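Local coordinates for UDP-glucose 4-epimerase (Campylobacter jejuni subsp. jejuni serotype O:2, PDB 7K3P), which interconverts UDP-glucose and UDP-galactose, and probably their N-acetylated counterparts, by NAD-dependent epimerisation at C4 of the sugar, at residues Val130-Phe135 with Ala257-Leu262; Ser136-Thr141 with Arg164-Ser169; Ile187-Asn192 with Ser267-Val272. The protein carries 2 engineered substitutions. One frame throughout, in Å; residues are numbered along the deposited sequence.

In the fold
Strand 132-136 opens contact 1 and runs straight into 136-141, which opens contact 2; helix 161-179 closes that short loop at 164-169, nested inside the longer loop of contact 1. The chain returns as strand 184-189 and opens contact 3. Helix 248-261 then closes contact 1, and 267-272 closes contact 3, so contacts 1 and 3 cross, while contacts 2 and 3 follow in series. Strands 132-136 and 184-189 are neighbours in the parallel sheet, joined by Phe135 and Ser137 to Leu188. Helix 248-261 packs on one sheet face, helix 161-179 on the other, strand 268-271 extends the sheet, and contacts 2 and 3 both reach NAD.

Contact 1 (Val130-Phe135 with Ala257-Leu262); sequences VNKFIF and AALDYL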
loop_
_atom_site.group_PDB
_atom_site.type_symbol
_atom_site.label_atom_id
_atom_site.label_comp_id
_atom_site.label_asym_id
_atom_site.label_seq_id
_atom_site.Cartn_x
_atom_site.Cartn_y
_atom_site.Cartn_z
ATOM N N VAL A 130 -4.534 8.685 -19.891
ATOM C CA VAL A 130 -4.585 9.846 -19.019
ATOM C C VAL A 130 -3.191 9.912 -18.433
ATOM O O VAL A 130 -2.813 9.074 -17.598
ATOM C CB VAL A 130 -5.630 9.712 -17.911
ATOM C CG1 VAL A 130 -5.763 11.026 -17.177
ATOM C CG2 VAL A 130 -6.990 9.318 -18.493
ATOM N N ASN A 131 -2.401 10.867 -18.906
ATOM C CA ASN A 131 -0.976 10.847 -18.607
ATOM C C ASN A 131 -0.502 11.971 -17.685
ATOM O O ASN A 131 0.695 12.159 -17.480
ATOM C CB ASN A 131 -0.165 10.790 -19.905
ATOM C CG ASN A 131 0.017 9.365 -20.399
ATOM O OD1 ASN A 131 0.254 8.454 -19.601
ATOM N ND2 ASN A 131 -0.095 9.162 -21.711
ATOM N N LYS A 132 -1.453 12.718 -17.146
ATOM C CA LYS A 132 -1.170 13.674 -16.083
ATOM C C LYS A 132 -2.102 13.395 -14.904
ATOM O O LYS A 132 -3.328 13.444 -15.045
ATOM C CB LYS A 132 -1.333 15.113 -16.588
ATOM C CG LYS A 132 -0.274 15.497 -17.649
ATOM C CD LYS A 132 -0.637 16.787 -18.360
ATOM C CE LYS A 132 0.396 17.092 -19.449
ATOM N NZ LYS A 132 0.051 18.353 -20.140
ATOM N N PHE A 133 -1.515 13.097 -13.748
ATOM C CA PHE A 133 -2.287 12.711 -12.564
ATOM C C PHE A 133 -1.905 13.610 -11.382
ATOM O O PHE A 133 -0.777 13.542 -10.901
ATOM C CB PHE A 133 -1.979 11.239 -12.237
ATOM C CG PHE A 133 -2.951 10.600 -11.278
ATOM C CD1 PHE A 133 -3.053 11.037 -9.962
ATOM C CD2 PHE A 133 -3.745 9.535 -11.692
ATOM C CE1 PHE A 133 -3.952 10.431 -9.070
ATOM C CE2 PHE A 133 -4.643 8.927 -10.821
ATOM C CZ PHE A 133 -4.749 9.372 -9.506
ATOM N N ILE A 134 -2.819 14.464 -10.925
ATOM C CA ILE A 134 -2.522 15.277 -9.751
ATOM C C ILE A 134 -3.185 14.615 -8.536
ATOM O O ILE A 134 -4.413 14.424 -8.512
ATOM C CB ILE A 134 -2.910 16.772 -9.943
ATOM C CG1 ILE A 134 -2.026 17.417 -11.031
ATOM C CG2 ILE A 134 -2.718 17.551 -8.644
ATOM C CD1 ILE A 134 -2.626 17.381 -12.387
ATOM N N PHE A 135 -2.369 14.221 -7.556
ATOM C CA PHE A 135 -2.872 13.468 -6.395
ATOM C C PHE A 135 -2.811 14.296 -5.117
ATOM O O PHE A 135 -1.733 14.771 -4.721
ATOM C CB PHE A 135 -2.062 12.184 -6.229
ATOM C CG PHE A 135 -2.495 11.325 -5.063
ATOM C CD1 PHE A 135 -3.840 11.029 -4.860
ATOM C CD2 PHE A 135 -1.547 10.778 -4.199
ATOM C CE1 PHE A 135 -4.242 10.220 -3.780
ATOM C CE2 PHE A 135 -1.930 9.966 -3.127
ATOM C CZ PHE A 135 -3.286 9.683 -2.922
ATOM N N ALA A 257 -1.864 24.989 -10.247
ATOM C CA ALA A 257 -0.442 25.204 -10.506
ATOM C C ALA A 257 0.295 23.894 -10.766
ATOM O O ALA A 257 1.208 23.858 -11.588
ATOM C CB ALA A 257 0.221 26.001 -9.368
ATOM N N ALA A 258 -0.100 22.820 -10.070
ATOM C CA ALA A 258 0.536 21.498 -10.230
ATOM C C ALA A 258 0.288 20.933 -11.624
ATOM O O ALA A 258 1.150 20.280 -12.216
ATOM C CB ALA A 258 -0.001 20.508 -9.168
ATOM N N LEU A 259 -0.921 21.148 -12.127
ATOM C CA LEU A 259 -1.259 20.690 -13.472
ATOM C C LEU A 259 -0.441 21.475 -14.492
ATOM O O LEU A 259 0.177 20.889 -15.389
ATOM C CB LEU A 259 -2.757 20.854 -13.741
ATOM C CG LEU A 259 -3.178 20.415 -15.143
ATOM C CD1 LEU A 259 -2.630 19.024 -15.428
ATOM C CD2 LEU A 259 -4.691 20.450 -15.286
ATOM N N ASP A 260 -0.414 22.799 -14.326
ATOM C CA ASP A 260 0.391 23.663 -15.195
ATOM C C ASP A 260 1.829 23.180 -15.212
ATOM O O ASP A 260 2.444 23.065 -16.276
ATOM C CB ASP A 260 0.329 25.121 -14.725
ATOM C CG ASP A 260 -1.001 25.781 -15.043
ATOM O OD1 ASP A 260 -1.702 25.295 -15.964
ATOM O OD2 ASP A 260 -1.347 26.792 -14.374
ATOM N N TYR A 261 2.351 22.849 -14.033
ATOM C CA TYR A 261 3.730 22.377 -13.914
ATOM C C TYR A 261 4.013 21.124 -14.749
ATOM O O TYR A 261 5.113 20.973 -15.290
ATOM C CB TYR A 261 4.102 22.141 -12.434
ATOM C CG TYR A 261 5.362 21.331 -12.245
ATOM C CD1 TYR A 261 5.303 19.948 -12.170
ATOM C CD2 TYR A 261 6.617 21.946 -12.139
ATOM C CE1 TYR A 261 6.442 19.189 -12.005
ATOM C CE2 TYR A 261 7.782 21.181 -11.972
ATOM C CZ TYR A 261 7.670 19.797 -11.909
ATOM O OH TYR A 261 8.769 18.992 -11.738
ATOM N N LEU A 262 3.040 20.212 -14.836
ATOM C CA LEU A 262 3.252 18.955 -15.576
ATOM C C LEU A 262 3.291 19.114 -17.116
ATOM O O LEU A 262 3.561 18.142 -17.840
ATOM C CB LEU A 262 2.215 17.882 -15.175
ATOM C CG LEU A 262 2.390 17.174 -13.820
ATOM C CD1 LEU A 262 1.333 16.076 -13.624
ATOM C CD2 LEU A 262 3.784 16.571 -13.685
#
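Ile134 drives its CD1 methyl against Leu259 of the helix, the tightest point of the contact: Ile134 CD1 lies 3.5 Å from Leu259 CD1, closer than usual for two methyl groups. The side chains cross at about a right angle. The CG1 arm of Ile134 lies beside the backbone N (chi1 -66°), but the outer torsion is away from a staggered value (chi2 93°), which turns CD1 along the helix surface toward Leu259. The other branch of Ile134 meets the preceding helical residue, with Ile134 CG2 4.0 Å from Ala258 CB. Leu259 has its CG anti to the backbone N (chi1 179°), which brings CD1 back toward the strand.

Two residues earlier in the strand, on the same face, Lys132 reaches out extended beyond CG. Its stem passes Leu262, with Lys132 CB 4.1 Å from Leu262 CD1, and crosses Leu259, whose CD1 is 4.2 Å from Lys132 CD. Leu262 CD1 also reaches Phe133 N and, at 4.3 Å, Ile134 CD1, its CG lying beside the backbone N. Lys132 CE comes within 3.7 Å of Leu262 O, a carbonyl that accepts a hydrogen bond from Lys184. On the reverse of the strand, Phe133 and Phe135 pack against helix 161-179.

Apolar side-chain contacts join the segments with no polar bond between them, consistent with hydrophobic packing of mostly buried side chains, Lys132 adding its methylenes at a partly exposed border.

Contact 2 (Ser136-Thr141 with Arg164-Ser169); sequences SSTAAT and RSKLMS. With NAD (nicotinamide-adenine-dinucleotide), chain C.
Lys166 sends its ammonium group to two oxygens, the backbone carbonyl of Ser136 and a ribose hydroxyl of the dinucleotide. Lys166 NZ lies 2.8 Å from Ser136 O, with a C=O...NZ angle of 177°, and also 2.8 Å from NAD O3D. A bend at the second torsion (chi2 -71°) steers the lysine from its helix toward the cofactor. Nearby, Ser137 O stands 3.2 Å from C6N of the nicotinamide.

In the next shell, Thr138 lays its CG2 methyl across the lysine stem, 3.8 Å from Lys166 CG, the two side chains crossing at about a right angle. Its hydroxyl points instead into the loop, where Thr138 OG1 accepts from Ala140 N at 2.9 Å, an ST turn. The Thr138 carbonyl takes two bonds, from the backbone N and OG1 of Thr141, and Thr141 CG2 in turn packs on Leu167. Beyond these, Ser136 OG binds His255 and Ser137 OG binds Glu170.

Tyr162, also bonded to NAD, and Lys166 have the Tyr-X-X-X-Lys spacing of short-chain dehydrogenases. Sharing NZ between this carbonyl and the ribose is consistent with the C-terminal end of strand 132-136 and helix 161-179 jointly orienting the nicotinamide ribose.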
loop_
_atom_site.group_PDB
_atom_site.type_symbol
_atom_site.label_atom_id
_atom_site.label_comp_id
_atom_site.label_asym_id
_atom_site.label_seq_id
_atom_site.Cartn_x
_atom_site.Cartn_y
_atom_site.Cartn_z
ATOM N N SER A 136 -3.967 14.483 -4.481
ATOM C CA SER A 136 -4.024 15.095 -3.167
ATOM C C SER A 136 -3.562 14.078 -2.128
ATOM O O SER A 136 -4.351 13.210 -1.707
ATOM C CB SER A 136 -5.448 15.517 -2.830
ATOM O OG SER A 136 -5.977 16.353 -3.826
ATOM N N SER A 137 -2.294 14.170 -1.725
ATOM C CA SER A 137 -1.796 13.333 -0.637
ATOM C C SER A 137 -1.935 14.152 0.647
ATOM O O SER A 137 -2.851 14.956 0.762
ATOM C CB SER A 137 -0.350 12.942 -0.892
ATOM O OG SER A 137 0.102 12.030 0.087
ATOM N N THR A 138 -1.025 13.976 1.600
ATOM C CA THR A 138 -1.197 14.618 2.906
ATOM C C THR A 138 0.113 14.679 3.675
ATOM O O THR A 138 0.989 13.848 3.472
ATOM C CB THR A 138 -2.216 13.845 3.795
ATOM O OG1 THR A 138 -2.183 14.359 5.141
ATOM C CG2 THR A 138 -1.866 12.344 3.844
ATOM N N ALA A 139 0.235 15.650 4.578
ATOM C CA ALA A 139 1.409 15.690 5.461
ATOM C C ALA A 139 1.427 14.503 6.434
ATOM O O ALA A 139 2.470 14.169 6.989
ATOM C CB ALA A 139 1.483 17.022 6.228
ATOM N N ALA A 140 0.279 13.856 6.636
ATOM C CA ALA A 140 0.238 12.633 7.452
ATOM C C ALA A 140 1.222 11.567 6.949
ATOM O O ALA A 140 1.603 10.654 7.696
ATOM C CB ALA A 140 -1.212 12.058 7.536
ATOM N N THR A 141 1.645 11.668 5.688
ATOM C CA THR A 141 2.634 10.721 5.191
ATOM C C THR A 141 3.969 10.861 5.924
ATOM O O THR A 141 4.753 9.917 5.955
ATOM C CB THR A 141 2.880 10.837 3.683
ATOM O OG1 THR A 141 3.262 12.185 3.354
ATOM C CG2 THR A 141 1.621 10.422 2.904
ATOM N N ARG A 164 -0.981 5.945 6.070
ATOM C CA ARG A 164 -0.480 4.803 5.311
ATOM C C ARG A 164 -1.233 4.619 3.998
ATOM O O ARG A 164 -0.627 4.274 2.981
ATOM C CB ARG A 164 -0.561 3.503 6.137
ATOM C CG ARG A 164 0.502 3.400 7.223
ATOM C CD ARG A 164 0.493 2.064 7.939
ATOM N NE ARG A 164 -0.465 2.037 9.038
ATOM C CZ ARG A 164 -0.214 2.519 10.257
ATOM N NH1 ARG A 164 0.963 3.073 10.509
ATOM N NH2 ARG A 164 -1.138 2.456 11.219
ATOM N N SER A 165 -2.550 4.827 4.026
ATOM C CA SER A 165 -3.373 4.588 2.837
ATOM C C SER A 165 -3.007 5.563 1.719
ATOM O O SER A 165 -3.088 5.228 0.538
ATOM C CB SER A 165 -4.879 4.676 3.157
ATOM O OG SER A 165 -5.323 6.008 3.343
ATOM N N LYS A 166 -2.607 6.772 2.102
ATOM C CA LYS A 166 -2.187 7.788 1.142
ATOM C C LYS A 166 -0.777 7.526 0.621
ATOM O O LYS A 166 -0.516 7.659 -0.576
ATOM C CB LYS A 166 -2.302 9.178 1.776
ATOM C CG LYS A 166 -3.752 9.649 1.932
ATOM C CD LYS A 166 -4.360 9.991 0.557
ATOM C CE LYS A 166 -5.584 10.860 0.713
ATOM N NZ LYS A 166 -6.121 11.269 -0.622
ATOM N N LEU A 167 0.128 7.130 1.513
ATOM C CA LEU A 167 1.507 6.817 1.128
ATOM C C LEU A 167 1.553 5.640 0.158
ATOM O O LEU A 167 2.347 5.622 -0.788
ATOM C CB LEU A 167 2.322 6.447 2.372
ATOM C CG LEU A 167 3.757 5.996 2.083
ATOM C CD1 LEU A 167 4.483 7.078 1.285
ATOM C CD2 LEU A 167 4.499 5.683 3.394
ATOM N N MET A 168 0.718 4.633 0.409
ATOM C CA MET A 168 0.629 3.515 -0.510
ATOM C C MET A 168 0.246 3.981 -1.919
ATOM O O MET A 168 0.827 3.517 -2.903
ATOM C CB MET A 168 -0.372 2.487 0.004
ATOM C CG MET A 168 0.119 1.714 1.240
ATOM S SD MET A 168 -1.140 0.522 1.753
ATOM C CE MET A 168 -0.386 -0.087 3.267
ATOM N N SER A 169 -0.719 4.893 -2.022
ATOM C CA SER A 169 -1.088 5.412 -3.348
ATOM C C SER A 169 0.059 6.199 -3.984
ATOM O O SER A 169 0.274 6.100 -5.195
ATOM C CB SER A 169 -2.377 6.239 -3.323
ATOM O OG SER A 169 -3.499 5.401 -3.118
HETATM P PA NAD C . -14.062 16.025 1.151
HETATM O O1A NAD C . -14.719 14.907 1.922
HETATM O O2A NAD C . -14.850 17.298 1.278
HETATM O O5B NAD C . -13.985 15.680 -0.387
HETATM C C5B NAD C . -13.994 14.332 -0.761
HETATM C C4B NAD C . -14.912 14.145 -1.903
HETATM O O4B NAD C . -14.704 12.920 -2.543
HETATM C C3B NAD C . -16.402 14.189 -1.439
HETATM O O3B NAD C . -17.291 15.137 -2.143
HETATM C C2B NAD C . -16.818 12.699 -1.459
HETATM O O2B NAD C . -18.149 12.512 -1.691
HETATM C C1B NAD C . -15.949 12.216 -2.576
HETATM N N9A NAD C . -15.743 10.760 -2.541
HETATM C C8A NAD C . -15.269 10.036 -1.507
HETATM N N7A NAD C . -15.236 8.733 -1.824
HETATM C C5A NAD C . -15.686 8.574 -3.075
HETATM C C6A NAD C . -15.883 7.469 -3.918
HETATM N N6A NAD C . -15.545 6.143 -3.458
HETATM N N1A NAD C . -16.357 7.651 -5.167
HETATM C C2A NAD C . -16.678 8.871 -5.633
HETATM N N3A NAD C . -16.518 9.977 -4.834
HETATM C C4A NAD C . -16.026 9.859 -3.567
HETATM O O3 NAD C . -12.584 16.196 1.712
HETATM P PN NAD C . -11.654 17.423 1.368
HETATM O O1N NAD C . -12.233 18.229 0.220
HETATM O O2N NAD C . -11.543 18.267 2.601
HETATM O O5D NAD C . -10.234 16.850 0.972
HETATM C C5D NAD C . -10.062 16.338 -0.329
HETATM C C4D NAD C . -8.705 15.674 -0.489
HETATM O O4D NAD C . -7.672 16.488 0.021
HETATM C C3D NAD C . -8.610 14.279 0.120
HETATM O O3D NAD C . -7.866 13.470 -0.699
HETATM C C2D NAD C . -7.844 14.445 1.363
HETATM O O2D NAD C . -7.167 13.313 1.767
HETATM C C1D NAD C . -6.938 15.650 0.994
HETATM N N1N NAD C . -6.425 16.463 2.191
HETATM C C2N NAD C . -7.377 17.197 2.871
HETATM C C3N NAD C . -6.986 17.964 3.964
HETATM C C7N NAD C . -8.015 18.769 4.715
HETATM O O7N NAD C . -9.197 18.750 4.408
HETATM N N7N NAD C . -7.590 19.563 5.819
HETATM C C4N NAD C . -5.657 17.988 4.344
HETATM C C5N NAD C . -4.718 17.252 3.659
HETATM C C6N NAD C . -5.095 16.471 2.558
#

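Contact 3 (Ile187-Asn192 with Ser267-Val272); sequences ILRYFN and SNVFNV. With NAD (nicotinamide-adenine-dinucleotide), chain C.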
loop_
_atom_site.group_PDB
_atom_site.type_symbol
_atom_site.label_atom_id
_atom_site.label_comp_id
_atom_site.label_asym_id
_atom_site.label_seq_id
_atom_site.Cartn_x
_atom_site.Cartn_y
_atom_site.Cartn_z
ATOM N N ILE A 187 2.293 14.865 -6.923
ATOM C CA ILE A 187 1.695 14.627 -5.622
ATOM C C ILE A 187 1.777 15.869 -4.754
ATOM O O ILE A 187 2.852 16.466 -4.618
ATOM C CB ILE A 187 2.411 13.481 -4.900
ATOM C CG1 ILE A 187 2.098 12.146 -5.591
ATOM C CG2 ILE A 187 2.001 13.458 -3.411
ATOM C CD1 ILE A 187 3.192 11.094 -5.396
ATOM N N LEU A 188 0.657 16.255 -4.150
ATOM C CA LEU A 188 0.651 17.410 -3.253
ATOM C C LEU A 188 0.427 16.967 -1.797
ATOM O O LEU A 188 -0.558 16.275 -1.490
ATOM C CB LEU A 188 -0.419 18.429 -3.689
ATOM C CG LEU A 188 -0.260 18.991 -5.107
ATOM C CD1 LEU A 188 -1.312 20.040 -5.410
ATOM C CD2 LEU A 188 1.128 19.596 -5.263
ATOM N N ARG A 189 1.340 17.347 -0.901
ATOM C CA ARG A 189 1.154 17.085 0.536
ATOM C C ARG A 189 0.946 18.407 1.267
ATOM O O ARG A 189 1.582 19.412 0.927
ATOM C CB ARG A 189 2.375 16.381 1.115
ATOM C CG ARG A 189 2.764 15.076 0.426
ATOM C CD ARG A 189 4.115 14.628 0.922
ATOM N NE ARG A 189 4.584 13.416 0.260
ATOM C CZ ARG A 189 5.864 13.127 0.082
ATOM N NH1 ARG A 189 6.799 13.967 0.533
ATOM N NH2 ARG A 189 6.203 12.013 -0.544
ATOM N N TYR A 190 0.070 18.411 2.268
ATOM C CA TYR A 190 -0.191 19.622 3.033
ATOM C C TYR A 190 -0.843 19.285 4.356
ATOM O O TYR A 190 -1.360 18.172 4.549
ATOM C CB TYR A 190 -1.070 20.607 2.237
ATOM C CG TYR A 190 -2.241 19.959 1.504
ATOM C CD1 TYR A 190 -2.054 19.287 0.301
ATOM C CD2 TYR A 190 -3.532 20.057 2.005
ATOM C CE1 TYR A 190 -3.147 18.704 -0.385
ATOM C CE2 TYR A 190 -4.607 19.501 1.335
ATOM C CZ TYR A 190 -4.407 18.825 0.150
ATOM O OH TYR A 190 -5.496 18.272 -0.497
ATOM N N PHE A 191 -0.808 20.245 5.272
ATOM C CA PHE A 191 -1.442 20.072 6.565
ATOM C C PHE A 191 -2.922 20.445 6.485
ATOM O O PHE A 191 -3.520 20.413 5.407
ATOM C CB PHE A 191 -0.695 20.895 7.620
ATOM C CG PHE A 191 0.596 20.262 8.057
ATOM C CD1 PHE A 191 0.608 19.315 9.081
ATOM C CD2 PHE A 191 1.792 20.580 7.426
ATOM C CE1 PHE A 191 1.799 18.710 9.481
ATOM C CE2 PHE A 191 2.988 19.982 7.819
ATOM C CZ PHE A 191 2.995 19.046 8.851
ATOM N N ASN A 192 -3.506 20.816 7.615
ATOM C CA ASN A 192 -4.944 21.024 7.698
ATOM C C ASN A 192 -5.426 22.219 6.856
ATOM O O ASN A 192 -4.754 23.266 6.791
ATOM C CB ASN A 192 -5.335 21.232 9.158
ATOM C CG ASN A 192 -6.835 21.399 9.340
ATOM O OD1 ASN A 192 -7.321 22.486 9.682
ATOM N ND2 ASN A 192 -7.580 20.328 9.091
ATOM N N SER A 267 7.585 14.198 -13.392
ATOM C CA SER A 267 6.820 13.878 -12.186
ATOM C C SER A 267 7.481 14.499 -10.959
ATOM O O SER A 267 8.703 14.671 -10.926
ATOM C CB SER A 267 6.716 12.359 -12.028
ATOM O OG SER A 267 5.855 11.824 -13.020
ATOM N N ASN A 268 6.684 14.859 -9.957
ATOM C CA ASN A 268 7.257 15.461 -8.756
ATOM C C ASN A 268 6.308 15.418 -7.570
ATOM O O ASN A 268 5.111 15.146 -7.731
ATOM C CB ASN A 268 7.664 16.918 -9.030
ATOM C CG ASN A 268 9.019 17.264 -8.434
ATOM O OD1 ASN A 268 9.439 16.675 -7.434
ATOM N ND2 ASN A 268 9.714 18.214 -9.051
ATOM N N VAL A 269 6.843 15.708 -6.384
ATOM C CA VAL A 269 6.020 15.839 -5.181
ATOM C C VAL A 269 6.294 17.197 -4.536
ATOM O O VAL A 269 7.445 17.640 -4.482
ATOM C CB VAL A 269 6.280 14.659 -4.205
ATOM C CG1 VAL A 269 7.786 14.454 -4.008
ATOM C CG2 VAL A 269 5.573 14.872 -2.872
ATOM N N PHE A 270 5.241 17.875 -4.085
ATOM C CA PHE A 270 5.381 19.201 -3.500
ATOM C C PHE A 270 4.623 19.277 -2.195
ATOM O O PHE A 270 3.460 18.841 -2.126
ATOM C CB PHE A 270 4.762 20.289 -4.401
ATOM C CG PHE A 270 5.479 20.504 -5.704
ATOM C CD1 PHE A 270 6.753 21.061 -5.732
ATOM C CD2 PHE A 270 4.854 20.185 -6.905
ATOM C CE1 PHE A 270 7.407 21.275 -6.940
ATOM C CE2 PHE A 270 5.500 20.391 -8.127
ATOM C CZ PHE A 270 6.788 20.939 -8.144
ATOM N N ASN A 271 5.252 19.865 -1.179
ATOM C CA ASN A 271 4.486 20.381 -0.062
ATOM C C ASN A 271 3.739 21.613 -0.552
ATOM O O ASN A 271 4.287 22.405 -1.328
ATOM C CB ASN A 271 5.412 20.809 1.081
ATOM C CG ASN A 271 6.037 19.641 1.805
ATOM O OD1 ASN A 271 5.436 18.564 1.918
ATOM N ND2 ASN A 271 7.255 19.848 2.320
ATOM N N VAL A 272 2.515 21.807 -0.073
ATOM C CA VAL A 272 1.820 23.064 -0.298
ATOM C C VAL A 272 1.634 23.751 1.039
ATOM O O VAL A 272 0.980 23.206 1.935
ATOM C CB VAL A 272 0.443 22.868 -0.947
ATOM C CG1 VAL A 272 -0.144 24.224 -1.329
ATOM C CG2 VAL A 272 0.558 21.960 -2.185
HETATM P PA NAD C . -14.062 16.025 1.151
HETATM O O1A NAD C . -14.719 14.907 1.922
HETATM O O2A NAD C . -14.850 17.298 1.278
HETATM O O5B NAD C . -13.985 15.680 -0.387
HETATM C C5B NAD C . -13.994 14.332 -0.761
HETATM C C4B NAD C . -14.912 14.145 -1.903
HETATM O O4B NAD C . -14.704 12.920 -2.543
HETATM C C3B NAD C . -16.402 14.189 -1.439
HETATM O O3B NAD C . -17.291 15.137 -2.143
HETATM C C2B NAD C . -16.818 12.699 -1.459
HETATM O O2B NAD C . -18.149 12.512 -1.691
HETATM C C1B NAD C . -15.949 12.216 -2.576
HETATM N N9A NAD C . -15.743 10.760 -2.541
HETATM C C8A NAD C . -15.269 10.036 -1.507
HETATM N N7A NAD C . -15.236 8.733 -1.824
HETATM C C5A NAD C . -15.686 8.574 -3.075
HETATM C C6A NAD C . -15.883 7.469 -3.918
HETATM N N6A NAD C . -15.545 6.143 -3.458
HETATM N N1A NAD C . -16.357 7.651 -5.167
HETATM C C2A NAD C . -16.678 8.871 -5.633
HETATM N N3A NAD C . -16.518 9.977 -4.834
HETATM C C4A NAD C . -16.026 9.859 -3.567
HETATM O O3 NAD C . -12.584 16.196 1.712
HETATM P PN NAD C . -11.654 17.423 1.368
HETATM O O1N NAD C . -12.233 18.229 0.220
HETATM O O2N NAD C . -11.543 18.267 2.601
HETATM O O5D NAD C . -10.234 16.850 0.972
HETATM C C5D NAD C . -10.062 16.338 -0.329
HETATM C C4D NAD C . -8.705 15.674 -0.489
HETATM O O4D NAD C . -7.672 16.488 0.021
HETATM C C3D NAD C . -8.610 14.279 0.120
HETATM O O3D NAD C . -7.866 13.470 -0.699
HETATM C C2D NAD C . -7.844 14.445 1.363
HETATM O O2D NAD C . -7.167 13.313 1.767
HETATM C C1D NAD C . -6.938 15.650 0.994
HETATM N N1N NAD C . -6.425 16.463 2.191
HETATM C C2N NAD C . -7.377 17.197 2.871
HETATM C C3N NAD C . -6.986 17.964 3.964
HETATM C C7N NAD C . -8.015 18.769 4.715
HETATM O O7N NAD C . -9.197 18.750 4.408
HETATM N N7N NAD C . -7.590 19.563 5.819
HETATM C C4N NAD C . -5.657 17.988 4.344
HETATM C C5N NAD C . -4.718 17.252 3.659
HETATM C C6N NAD C . -5.095 16.471 2.558
HETATM O O HOH W 1 1.151 22.432 4.519
#
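The guanidinium of Arg189 carries the CG2 methyl of Val269 over the centre of one face, with Val269 CG2 only 3.4 Å from Arg189 CZ. The arginine chain is extended from CG to NE and crosses the valine obliquely, while Val269 CG2, anti to its own backbone N, rises to meet the flat group. Glu170, in a salt bridge to NH2, and Tyr142, hydrogen-bonded to NH1, hold the guanidinium in its orientation; the methyl covers a face.

On the other side of the sheet the Phe270 ring receives Leu188 CD2 at its edge, near the ring plane. Val272 CG2 also touches that leucine, 3.9 Å from Leu188 CD2. Val272 CG2 and NAD C5N approach the Tyr190 ring obliquely; the tyrosine CG sits between backbone N and carbonyl carbon (chi1 43°), and the ring leads off toward the cofactor, where Tyr190 OH donates to NAD O4D at 2.9 Å. A water stands in the plane of the Phe191 ring, at its edge, and bridges the two segments beyond the last ladder pair, 3.0 Å from Phe191 N and 2.7 Å from Val272 O.

Between the flat groups runs a regular parallel ladder. Ile187 straddles Val269, its N bonding to Asn268 O and its O accepting from Phe270 N; Arg189 straddles Asn271 in the same manner, through Phe270 O and Val272 N. CA-H...O contacts fill in between, such as Asn271 CA to Arg189 O at 3.2 Å.

Strand 268-271 thus forms one edge, within this chain, of a parallel Rossmann-type sheet, whose neighbouring strand delivers Tyr190, Phe191 and Asn192 to the NAD pocket of an epimerase/dehydratase fold.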